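Side-chain contacts in CDP-4-keto-6-deoxy-D-glucose-3-dehydrase (Yersinia pseudotuberculosis, PDB 3BB8), which probably uses pyridoxal 5'-phosphate to remove the C3 hydroxyl of CDP-4-keto-6-deoxy-D-glucose during synthesis of a lipopolysaccharide sugar: residues 79-84 with 236-241; 91-96 with 187-192; 96-101 with 242-247; 113-118 with 122-127. The protein carries 1 engineered substitution. One frame throughout, in Å; residues are numbered along the deposited sequence.

Contact 1 of 4, residues 79-84 with 236-241; sequences YVLTTT and ELKSII
In the large mixed sheet of this aspartate aminotransferase fold, strand 79-83 turns Tyr79 and Leu81 toward Lys238 and Ile241 of helix 235-245, which lies almost along it: the two short axes run 9.1 Å apart at 13°. Tyr79 meets the lysine near the root of its side chain. Tyr79 CB comes to 3.5 Å from CG of Lys238, ring carbon CG of Tyr79 sits nearly as close, and the two side chains cross at about a right angle. Lys238 CG is anti to the backbone N (chi1 -179°), and a bend at chi2 then carries the chain off along the helix, where NZ forms a salt bridge with Glu242. The ammonium thus belongs to the helix, while the methylenes serve the strand. Two residues on, Leu81 presses mainly its methyl CD1 onto the helix. Leu81 CD1 reaches CB of Ile241 at 3.4 Å and CG2 of Ile241 at 3.5 Å, and it also rests on the backbone O of Lys238. Strand 228-232 bonds antiparallel to strand 79-83 and leads straight into this helix, so the contact is a helix folded back over the strand neighbouring its own, as expected of an alpha/beta sheet with helices against its face.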
# COMPACT_ATOMS: atom_id res chain seq x y z
N TYR A 79 -11.73 14.58 -9.56
CA TYR A 79 -11.48 13.45 -8.68
C TYR A 79 -10.02 13.04 -8.49
O TYR A 79 -9.31 12.71 -9.45
CB TYR A 79 -12.29 12.26 -9.17
CG TYR A 79 -13.72 12.63 -9.42
CD1 TYR A 79 -14.53 13.09 -8.38
CD2 TYR A 79 -14.27 12.55 -10.70
CE1 TYR A 79 -15.85 13.48 -8.61
CE2 TYR A 79 -15.59 12.94 -10.94
CZ TYR A 79 -16.38 13.40 -9.89
OH TYR A 79 -17.68 13.79 -10.11
N VAL A 80 -9.59 13.06 -7.24
CA VAL A 80 -8.23 12.69 -6.87
C VAL A 80 -8.30 11.78 -5.65
O VAL A 80 -8.87 12.14 -4.62
CB VAL A 80 -7.39 13.94 -6.52
CG1 VAL A 80 -6.05 13.52 -5.90
CG2 VAL A 80 -7.15 14.77 -7.78
N LEU A 81 -7.70 10.59 -5.76
CA LEU A 81 -7.68 9.63 -4.67
C LEU A 81 -6.24 9.33 -4.27
O LEU A 81 -5.42 8.98 -5.12
CB LEU A 81 -8.35 8.32 -5.11
CG LEU A 81 -9.85 8.31 -5.37
CD1 LEU A 81 -10.25 6.98 -5.98
CD2 LEU A 81 -10.59 8.55 -4.06
N THR A 82 -5.93 9.45 -2.98
CA THR A 82 -4.58 9.14 -2.55
C THR A 82 -4.43 7.65 -2.32
O THR A 82 -5.41 6.94 -2.05
CB THR A 82 -4.19 9.89 -1.26
OG1 THR A 82 -5.14 9.59 -0.22
CG2 THR A 82 -4.14 11.39 -1.52
N THR A 83 -3.20 7.17 -2.44
CA THR A 83 -2.90 5.76 -2.23
C THR A 83 -1.47 5.60 -1.69
O THR A 83 -0.76 6.60 -1.55
CB THR A 83 -3.13 4.96 -3.53
OG1 THR A 83 -2.90 3.57 -3.28
CG2 THR A 83 -2.22 5.45 -4.63
N THR A 84 -1.04 4.38 -1.40
CA THR A 84 0.28 4.15 -0.79
C THR A 84 1.54 4.53 -1.57
O THR A 84 2.57 4.80 -0.97
CB THR A 84 0.46 2.68 -0.38
OG1 THR A 84 0.95 1.94 -1.51
CG2 THR A 84 -0.87 2.08 0.10
N GLU A 236 -17.66 7.80 -12.39
CA GLU A 236 -17.78 6.35 -12.38
C GLU A 236 -16.45 5.67 -12.05
O GLU A 236 -16.40 4.80 -11.19
CB GLU A 236 -18.28 5.86 -13.73
CG GLU A 236 -18.35 4.35 -13.84
CD GLU A 236 -18.87 3.93 -15.20
OE1 GLU A 236 -18.63 4.71 -16.13
OE2 GLU A 236 -19.48 2.85 -15.33
N LEU A 237 -15.37 6.08 -12.73
CA LEU A 237 -14.06 5.49 -12.47
C LEU A 237 -13.61 5.80 -11.04
O LEU A 237 -13.02 4.96 -10.38
CB LEU A 237 -13.02 6.01 -13.47
CG LEU A 237 -13.23 5.61 -14.93
CD1 LEU A 237 -12.08 6.13 -15.77
CD2 LEU A 237 -13.34 4.12 -15.05
N LYS A 238 -13.90 7.01 -10.58
CA LYS A 238 -13.53 7.43 -9.24
C LYS A 238 -14.16 6.49 -8.22
O LYS A 238 -13.51 6.08 -7.25
CB LYS A 238 -14.01 8.87 -9.02
CG LYS A 238 -13.68 9.48 -7.67
CD LYS A 238 -14.61 8.98 -6.58
CE LYS A 238 -14.46 9.80 -5.31
NZ LYS A 238 -15.46 9.42 -4.28
N SER A 239 -15.43 6.14 -8.44
CA SER A 239 -16.12 5.23 -7.52
C SER A 239 -15.55 3.82 -7.57
O SER A 239 -15.43 3.18 -6.53
CB SER A 239 -17.62 5.19 -7.81
OG SER A 239 -18.23 6.35 -7.27
N ILE A 240 -15.23 3.33 -8.76
CA ILE A 240 -14.65 2.00 -8.89
C ILE A 240 -13.30 1.96 -8.15
O ILE A 240 -13.08 1.07 -7.33
CB ILE A 240 -14.44 1.61 -10.38
CG1 ILE A 240 -15.77 1.15 -11.01
CG2 ILE A 240 -13.47 0.45 -10.51
CD1 ILE A 240 -16.92 2.09 -10.83
N ILE A 241 -12.43 2.93 -8.44
CA ILE A 241 -11.09 3.02 -7.85
C ILE A 241 -11.15 2.97 -6.33
O ILE A 241 -10.49 2.14 -5.70
CB ILE A 241 -10.38 4.37 -8.19
CG1 ILE A 241 -10.48 4.67 -9.68
CG2 ILE A 241 -8.91 4.33 -7.76
CD1 ILE A 241 -9.74 3.72 -10.54

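Contact 2 of 4, residues 91-96 with 187-192; sequences LLALTA and WLIEDC. With PLP (pyridoxal-5'-phosphate), chain C.
Asp191 OD1, at the end of strand 187-191, is gripped twice: it accepts a hydrogen bond from N1 of the pyridoxal phosphate ring, and Thr123 OG1 bonds to the same oxygen. The bond from N1 to Asp191 OD1 is 2.9 Å long and somewhat bent, with an angle of 143° at the hydrogen. The other carboxylate oxygen is held by the backbone N of Cys193, so both ends of the group are fixed. Two residues earlier on the same strand, Ile189 makes the contact with helix 86-96. Its CG1 stands beside the backbone N and the chain then runs out extended (chi2 170°), which sends CD1 into the helix surface between Ala93 and Leu94. Ile189 CD1 lies 3.8 Å from CA of Leu94 and 4.0 Å from CD2 of Leu94, the leucine side chain crossing it at about a right angle. Ile189 CD1 is also 4.1 Å from CB of Ala93. Within the helix, Leu91 O takes two donors from opposite faces of its plane: Thr95 N, and Thr95 OG1 at 2.6 Å; the same hydroxyl also forms a hydrogen bond with Asn130 OD1. Apolar contact therefore seats the strand against the helix, while Asp191, the last residue of the strand, points at the cofactor. The bond between N1 and the carboxylate is consistent with a protonated ring nitrogen, which would probably draw electrons from the reacting end of the cofactor.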
# COMPACT_ATOMS: atom_id res chain seq x y z
N LEU A 91 -1.49 0.34 -10.02
CA LEU A 91 -2.24 -0.90 -9.77
C LEU A 91 -3.75 -0.67 -9.73
O LEU A 91 -4.51 -1.40 -10.36
CB LEU A 91 -1.80 -1.54 -8.44
CG LEU A 91 -2.54 -2.83 -8.07
CD1 LEU A 91 -2.34 -3.87 -9.16
CD2 LEU A 91 -2.04 -3.35 -6.73
N LEU A 92 -4.17 0.37 -9.00
CA LEU A 92 -5.59 0.72 -8.87
C LEU A 92 -6.21 1.21 -10.19
O LEU A 92 -7.35 0.88 -10.51
CB LEU A 92 -5.76 1.79 -7.78
CG LEU A 92 -5.56 1.33 -6.32
CD1 LEU A 92 -5.58 2.52 -5.38
CD2 LEU A 92 -6.68 0.35 -5.95
N ALA A 93 -5.45 1.99 -10.95
CA ALA A 93 -5.91 2.52 -12.24
C ALA A 93 -6.26 1.41 -13.22
O ALA A 93 -7.34 1.41 -13.80
CB ALA A 93 -4.83 3.43 -12.83
N LEU A 94 -5.35 0.45 -13.39
CA LEU A 94 -5.56 -0.67 -14.31
C LEU A 94 -6.60 -1.66 -13.79
O LEU A 94 -7.42 -2.17 -14.56
CB LEU A 94 -4.24 -1.39 -14.56
CG LEU A 94 -4.04 -2.41 -15.70
CD1 LEU A 94 -4.79 -3.71 -15.41
CD2 LEU A 94 -4.48 -1.78 -17.00
N THR A 95 -6.57 -1.94 -12.49
CA THR A 95 -7.49 -2.88 -11.89
C THR A 95 -8.94 -2.42 -11.98
O THR A 95 -9.83 -3.20 -12.30
CB THR A 95 -7.15 -3.12 -10.41
OG1 THR A 95 -5.82 -3.65 -10.31
CG2 THR A 95 -8.15 -4.12 -9.77
N ALA A 96 -9.15 -1.14 -11.71
CA ALA A 96 -10.47 -0.53 -11.77
C ALA A 96 -11.15 -0.75 -13.12
O ALA A 96 -12.37 -0.93 -13.18
CB ALA A 96 -10.35 0.93 -11.50
N TRP A 187 -8.92 2.09 -23.76
CA TRP A 187 -8.79 2.82 -22.50
C TRP A 187 -7.39 3.42 -22.50
O TRP A 187 -6.46 2.80 -23.00
CB TRP A 187 -8.90 1.87 -21.30
CG TRP A 187 -10.27 1.41 -20.97
CD1 TRP A 187 -10.77 0.15 -21.12
CD2 TRP A 187 -11.31 2.19 -20.37
NE1 TRP A 187 -12.07 0.10 -20.65
CE2 TRP A 187 -12.42 1.34 -20.19
CE3 TRP A 187 -11.40 3.53 -19.97
CZ2 TRP A 187 -13.60 1.78 -19.62
CZ3 TRP A 187 -12.58 3.97 -19.41
CH2 TRP A 187 -13.67 3.10 -19.24
N LEU A 188 -7.23 4.60 -21.92
CA LEU A 188 -5.90 5.21 -21.85
C LEU A 188 -5.48 5.60 -20.43
O LEU A 188 -6.12 6.44 -19.79
CB LEU A 188 -5.81 6.46 -22.74
CG LEU A 188 -4.45 7.19 -22.58
CD1 LEU A 188 -3.37 6.35 -23.23
CD2 LEU A 188 -4.49 8.58 -23.20
N ILE A 189 -4.39 5.00 -19.95
CA ILE A 189 -3.89 5.35 -18.62
C ILE A 189 -2.55 6.07 -18.73
O ILE A 189 -1.58 5.54 -19.28
CB ILE A 189 -3.73 4.11 -17.72
CG1 ILE A 189 -5.11 3.53 -17.39
CG2 ILE A 189 -3.02 4.49 -16.42
CD1 ILE A 189 -5.07 2.19 -16.73
N GLU A 190 -2.50 7.29 -18.19
CA GLU A 190 -1.30 8.11 -18.20
C GLU A 190 -0.52 8.00 -16.89
O GLU A 190 -0.92 8.57 -15.88
CB GLU A 190 -1.66 9.58 -18.36
CG GLU A 190 -1.86 10.09 -19.77
CD GLU A 190 -2.22 11.57 -19.74
OE1 GLU A 190 -3.42 11.90 -19.58
OE2 GLU A 190 -1.30 12.41 -19.84
N ASP A 191 0.60 7.28 -16.91
CA ASP A 191 1.44 7.19 -15.72
C ASP A 191 2.27 8.48 -15.71
O ASP A 191 3.18 8.65 -16.51
CB ASP A 191 2.36 5.96 -15.81
CG ASP A 191 3.32 5.86 -14.62
OD1 ASP A 191 3.87 4.75 -14.41
OD2 ASP A 191 3.54 6.87 -13.91
N CYS A 192 1.91 9.38 -14.80
CA CYS A 192 2.56 10.68 -14.64
C CYS A 192 3.37 10.70 -13.35
O CYS A 192 3.60 11.78 -12.78
CB CYS A 192 1.51 11.80 -14.58
SG CYS A 192 0.45 11.90 -16.04
N1 PLP C . 6.20 4.73 -12.65
C2 PLP C . 7.31 5.54 -12.84
C2A PLP C . 7.65 5.95 -14.27
C3 PLP C . 8.09 5.97 -11.72
O3 PLP C . 9.18 6.75 -11.87
C4 PLP C . 7.71 5.55 -10.37
C4A PLP C . 8.58 6.08 -9.18
C5 PLP C . 6.56 4.71 -10.24
C6 PLP C . 5.82 4.31 -11.42
C5A PLP C . 5.99 4.16 -8.97
O4P PLP C . 6.10 4.99 -7.90
P PLP C . 6.51 4.55 -6.41
O1P PLP C . 6.03 5.67 -5.51
O2P PLP C . 8.15 4.46 -6.43
O3P PLP C . 5.89 3.19 -6.07

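Contact 3 of 4, residues 96-101 with 242-247; sequences ALTSPK and ESFRDW. With PLP (pyridoxal-5'-phosphate), chain E.
Phe244 reaches the turn at Ala96 with its CD2, CE2 and CZ atoms, with Thr98 and Ser99 around it. With CG beside the backbone N (chi1 -85°), the ring leaves helix 235-245 toward residues 96-99, and Phe244 CE2 comes to 3.4 Å from CA of Ala96. Contact with the alanine methyl is looser, Phe244 CD2 to Ala96 CB being 4.1 Å. At the far end Phe244 CZ lies 4.0 Å from OG1 of Thr98. That hydroxyl occupies the crowded position between the backbone N and the carbonyl carbon (chi1 71°), from which it bonds back to the O of Thr95. Ser99 brings CB to the ring edge, close to its plane. Residues 96-99 form a type I beta turn where the chain leaves helix 86-96, so the phenylalanine joins the close of one helix to the last turn of another; His284 stacks on the same ring. Beyond Phe244 the conformations serve other partners. Arg245 NE meets Asp246 OD1 at 2.9 Å, nearly straight at 170° and in the guanidinium plane, a salt bridge between sequence neighbours just where the helix ends, while NH1 bonds to Thr82 O. Trp247 then takes left-handed backbone angles and points its indole into the active site of the second subunit. Trp247 NE1 gives a 3.0 Å hydrogen bond to O2P of the pyridoxal phosphate held there, the phosphate lying at the ring edge, and Phe120 and Tyr217 of that subunit meet the same indole.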
# COMPACT_ATOMS: atom_id res chain seq x y z
N ALA A 96 -9.15 -1.14 -11.71
CA ALA A 96 -10.47 -0.53 -11.77
C ALA A 96 -11.15 -0.75 -13.12
O ALA A 96 -12.37 -0.93 -13.18
CB ALA A 96 -10.35 0.93 -11.50
N LEU A 97 -10.37 -0.74 -14.19
CA LEU A 97 -10.94 -0.93 -15.51
C LEU A 97 -11.36 -2.38 -15.73
O LEU A 97 -11.81 -2.73 -16.82
CB LEU A 97 -9.92 -0.53 -16.59
CG LEU A 97 -9.48 0.93 -16.61
CD1 LEU A 97 -8.49 1.16 -17.75
CD2 LEU A 97 -10.69 1.81 -16.79
N THR A 98 -11.19 -3.22 -14.71
CA THR A 98 -11.58 -4.63 -14.83
C THR A 98 -12.96 -4.84 -14.19
O THR A 98 -13.52 -5.93 -14.23
CB THR A 98 -10.60 -5.59 -14.11
OG1 THR A 98 -10.75 -5.42 -12.69
CG2 THR A 98 -9.16 -5.30 -14.51
N SER A 99 -13.48 -3.77 -13.59
CA SER A 99 -14.78 -3.81 -12.93
C SER A 99 -15.93 -4.18 -13.85
O SER A 99 -16.10 -3.59 -14.91
CB SER A 99 -15.09 -2.45 -12.32
OG SER A 99 -16.44 -2.40 -11.91
N PRO A 100 -16.74 -5.17 -13.45
CA PRO A 100 -17.88 -5.59 -14.28
C PRO A 100 -18.90 -4.47 -14.47
O PRO A 100 -19.82 -4.59 -15.27
CB PRO A 100 -18.44 -6.79 -13.52
CG PRO A 100 -18.05 -6.51 -12.09
CD PRO A 100 -16.64 -6.00 -12.23
N LYS A 101 -18.74 -3.37 -13.74
CA LYS A 101 -19.64 -2.23 -13.89
C LYS A 101 -19.40 -1.54 -15.23
O LYS A 101 -20.22 -0.73 -15.68
CB LYS A 101 -19.42 -1.22 -12.76
CG LYS A 101 -19.88 -1.69 -11.39
CD LYS A 101 -19.84 -0.54 -10.39
CE LYS A 101 -20.33 -0.98 -9.01
NZ LYS A 101 -21.72 -1.54 -9.05
N GLU A 242 -11.93 3.89 -5.76
CA GLU A 242 -12.09 4.01 -4.31
C GLU A 242 -12.50 2.68 -3.67
O GLU A 242 -12.03 2.33 -2.59
CB GLU A 242 -13.13 5.09 -4.00
CG GLU A 242 -13.25 5.44 -2.51
CD GLU A 242 -14.02 6.74 -2.29
OE1 GLU A 242 -15.15 6.85 -2.82
OE2 GLU A 242 -13.51 7.63 -1.58
N SER A 243 -13.39 1.96 -4.34
CA SER A 243 -13.86 0.67 -3.85
C SER A 243 -12.70 -0.32 -3.79
O SER A 243 -12.51 -1.02 -2.78
CB SER A 243 -14.95 0.13 -4.78
OG SER A 243 -15.36 -1.17 -4.38
N PHE A 244 -11.91 -0.38 -4.86
CA PHE A 244 -10.76 -1.27 -4.91
C PHE A 244 -9.73 -0.89 -3.83
O PHE A 244 -9.12 -1.75 -3.20
CB PHE A 244 -10.11 -1.21 -6.28
CG PHE A 244 -10.74 -2.12 -7.29
CD1 PHE A 244 -10.63 -3.51 -7.16
CD2 PHE A 244 -11.41 -1.61 -8.40
CE1 PHE A 244 -11.17 -4.37 -8.12
CE2 PHE A 244 -11.95 -2.46 -9.37
CZ PHE A 244 -11.83 -3.84 -9.23
N ARG A 245 -9.57 0.41 -3.61
CA ARG A 245 -8.63 0.87 -2.61
C ARG A 245 -9.14 0.55 -1.22
O ARG A 245 -8.38 0.18 -0.33
CB ARG A 245 -8.40 2.39 -2.72
CG ARG A 245 -7.33 2.88 -1.75
CD ARG A 245 -7.34 4.40 -1.58
NE ARG A 245 -8.56 4.90 -0.95
CZ ARG A 245 -8.91 6.18 -0.91
NH1 ARG A 245 -8.14 7.12 -1.45
NH2 ARG A 245 -10.05 6.53 -0.33
N ASP A 246 -10.45 0.67 -1.03
CA ASP A 246 -11.05 0.42 0.27
C ASP A 246 -11.69 -0.95 0.50
O ASP A 246 -12.89 -1.05 0.76
CB ASP A 246 -12.05 1.54 0.58
CG ASP A 246 -11.45 2.94 0.45
OD1 ASP A 246 -10.20 3.09 0.52
OD2 ASP A 246 -12.21 3.91 0.29
N TRP A 247 -10.88 -2.00 0.44
CA TRP A 247 -11.29 -3.39 0.67
C TRP A 247 -12.28 -3.93 -0.34
O TRP A 247 -12.85 -5.01 -0.15
CB TRP A 247 -11.88 -3.54 2.09
CG TRP A 247 -10.96 -3.11 3.22
CD1 TRP A 247 -9.87 -3.79 3.71
CD2 TRP A 247 -11.05 -1.90 4.00
NE1 TRP A 247 -9.29 -3.07 4.74
CE2 TRP A 247 -9.99 -1.91 4.93
CE3 TRP A 247 -11.93 -0.81 3.99
CZ2 TRP A 247 -9.78 -0.87 5.86
CZ3 TRP A 247 -11.73 0.24 4.92
CH2 TRP A 247 -10.66 0.19 5.84
N1 PLP E . -7.82 -9.93 7.74
C2 PLP E . -8.63 -9.77 8.85
C2A PLP E . -9.26 -11.02 9.46
C3 PLP E . -8.85 -8.46 9.38
O3 PLP E . -9.63 -8.24 10.46
C4 PLP E . -8.21 -7.30 8.75
C4A PLP E . -8.45 -5.91 9.38
C5 PLP E . -7.39 -7.54 7.60
C6 PLP E . -7.22 -8.89 7.12
C5A PLP E . -6.65 -6.51 6.79
O4P PLP E . -6.23 -5.43 7.50
P PLP E . -6.34 -3.91 7.01
O1P PLP E . -5.32 -3.14 7.80
O2P PLP E . -7.88 -3.47 7.37
O3P PLP E . -6.09 -3.82 5.48

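Contact 4 of 4, residues 113-118 with 122-127; sequences VITVAA and TTVNPT. With PLP (pyridoxal-5'-phosphate), chain C.
Thr127 and Val113 reach toward each other tip to tip between helix 121-129 and strand 112-115, and Thr115, two residues along the strand, meets Val124. The two short axes are 9.9 Å apart and run nearly antiparallel, at 166°. Thr127 sets OG1 beside its backbone N (chi1 -74°), which lodges the oxygen against the isopropyl group of Val113: Thr127 OG1 lies 3.5 Å from CG2 of Val113. The methyl follows closely, Thr127 CG2 to Val113 CG2 measuring 3.6 Å. At Thr115 the hydroxyl is anti to the backbone N (chi1 -173°) and bonds to the O of Met163 on the adjacent strand 159-165. Thr115 CG2 meets CG2 of Val124 at 3.7 Å, and the two side chains cross at a slant. These contacts pack the first strand and helix of the beta-alpha-beta unit that continues into strand 133-140. The beginning of the same helix reaches pyridoxal phosphate: Thr122 OG1 lies 3.6 Å from ring carbon C6 and is hydrogen-bonded to Ser87 OG. With Thr115 giving its hydroxyl to the sheet and its methyl to Val124, and Thr127 packing through both oxygen and methyl, cohesion between the two segments rests mainly on van der Waals contact.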
# COMPACT_ATOMS: atom_id res chain seq x y z
N VAL A 113 -2.69 -4.99 -23.35
CA VAL A 113 -2.45 -3.60 -22.99
C VAL A 113 -1.16 -3.19 -23.70
O VAL A 113 -0.12 -3.84 -23.53
CB VAL A 113 -2.25 -3.46 -21.46
CG1 VAL A 113 -2.06 -2.00 -21.10
CG2 VAL A 113 -3.43 -4.05 -20.72
N ILE A 114 -1.24 -2.15 -24.52
CA ILE A 114 -0.07 -1.67 -25.25
C ILE A 114 0.76 -0.75 -24.35
O ILE A 114 0.23 0.13 -23.67
CB ILE A 114 -0.48 -0.88 -26.51
CG1 ILE A 114 -1.08 -1.84 -27.54
CG2 ILE A 114 0.73 -0.15 -27.09
CD1 ILE A 114 -1.67 -1.15 -28.76
N THR A 115 2.07 -0.98 -24.34
CA THR A 115 2.96 -0.17 -23.51
C THR A 115 4.37 -0.26 -24.09
O THR A 115 4.56 -0.84 -25.16
CB THR A 115 2.94 -0.68 -22.04
OG1 THR A 115 3.67 0.22 -21.20
CG2 THR A 115 3.55 -2.06 -21.94
N VAL A 116 5.37 0.30 -23.41
CA VAL A 116 6.74 0.22 -23.91
C VAL A 116 7.60 -0.52 -22.91
O VAL A 116 7.26 -0.59 -21.72
CB VAL A 116 7.34 1.63 -24.17
CG1 VAL A 116 6.49 2.36 -25.21
CG2 VAL A 116 7.41 2.44 -22.88
N ALA A 117 8.70 -1.11 -23.38
CA ALA A 117 9.60 -1.86 -22.51
C ALA A 117 10.68 -0.98 -21.86
O ALA A 117 11.36 -1.40 -20.92
CB ALA A 117 10.25 -2.99 -23.30
N ALA A 118 10.84 0.24 -22.36
CA ALA A 118 11.82 1.14 -21.78
C ALA A 118 11.13 1.99 -20.71
O ALA A 118 10.80 3.14 -20.95
CB ALA A 118 12.42 2.05 -22.87
N THR A 122 6.55 -1.15 -12.33
CA THR A 122 5.16 -1.05 -11.90
C THR A 122 4.20 -0.32 -12.87
O THR A 122 3.00 -0.21 -12.61
CB THR A 122 5.07 -0.46 -10.49
OG1 THR A 122 5.62 0.86 -10.46
CG2 THR A 122 5.84 -1.35 -9.52
N THR A 123 4.73 0.17 -13.98
CA THR A 123 3.89 0.81 -14.99
C THR A 123 3.22 -0.33 -15.75
O THR A 123 2.07 -0.24 -16.18
CB THR A 123 4.73 1.62 -16.01
OG1 THR A 123 5.27 2.77 -15.36
CG2 THR A 123 3.88 2.06 -17.22
N VAL A 124 3.96 -1.43 -15.87
CA VAL A 124 3.51 -2.61 -16.61
C VAL A 124 2.99 -3.77 -15.76
O VAL A 124 2.09 -4.50 -16.19
CB VAL A 124 4.67 -3.13 -17.52
CG1 VAL A 124 4.26 -4.40 -18.26
CG2 VAL A 124 5.04 -2.04 -18.54
N ASN A 125 3.55 -3.95 -14.56
CA ASN A 125 3.13 -5.06 -13.72
C ASN A 125 1.63 -5.21 -13.48
O ASN A 125 1.10 -6.32 -13.54
CB ASN A 125 3.88 -5.02 -12.37
CG ASN A 125 5.39 -5.20 -12.55
OD1 ASN A 125 5.88 -5.48 -13.66
ND2 ASN A 125 6.13 -5.08 -11.45
N PRO A 126 0.91 -4.10 -13.21
CA PRO A 126 -0.53 -4.22 -12.97
C PRO A 126 -1.23 -5.01 -14.09
O PRO A 126 -2.12 -5.81 -13.82
CB PRO A 126 -1.00 -2.77 -12.89
CG PRO A 126 0.21 -2.07 -12.30
CD PRO A 126 1.35 -2.70 -13.10
N THR A 127 -0.81 -4.77 -15.33
CA THR A 127 -1.38 -5.47 -16.48
C THR A 127 -1.21 -6.97 -16.31
O THR A 127 -2.16 -7.73 -16.45
CB THR A 127 -0.69 -5.05 -17.79
OG1 THR A 127 -1.12 -3.73 -18.16
CG2 THR A 127 -1.00 -6.02 -18.91
N1 PLP C . 6.20 4.73 -12.65
C2 PLP C . 7.31 5.54 -12.84
C2A PLP C . 7.65 5.95 -14.27
C3 PLP C . 8.09 5.97 -11.72
O3 PLP C . 9.18 6.75 -11.87
C4 PLP C . 7.71 5.55 -10.37
C4A PLP C . 8.58 6.08 -9.18
C5 PLP C . 6.56 4.71 -10.24
C6 PLP C . 5.82 4.31 -11.42
C5A PLP C . 5.99 4.16 -8.97
O4P PLP C . 6.10 4.99 -7.90
P PLP C . 6.51 4.55 -6.41
O1P PLP C . 6.03 5.67 -5.51
O2P PLP C . 8.15 4.46 -6.43
O3P PLP C . 5.89 3.19 -6.07

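How the contacts relate
From the N terminus, strand 79-83 opens the widest loop, closed after an intervening 151 residues when contact 1 brings helix 235-245 against it. Helix 86-96 comes next; its last turns meet strand 187-191 in contact 2, which nests inside contact 1. The turn after that helix pairs with the end of helix 235-245 in contact 3, so contact 3 crosses both contact 1 and contact 2, sharing Ala96 with the latter. Contact 4, a short local closure, nests inside all three. Contacts 1, 2 and 4 fasten helices to one mixed sheet; contact 3 ties helix 235-245 to a turn instead. Contacts 2 and 4 border one cofactor, whereas 242-247 extends to that of the second subunit.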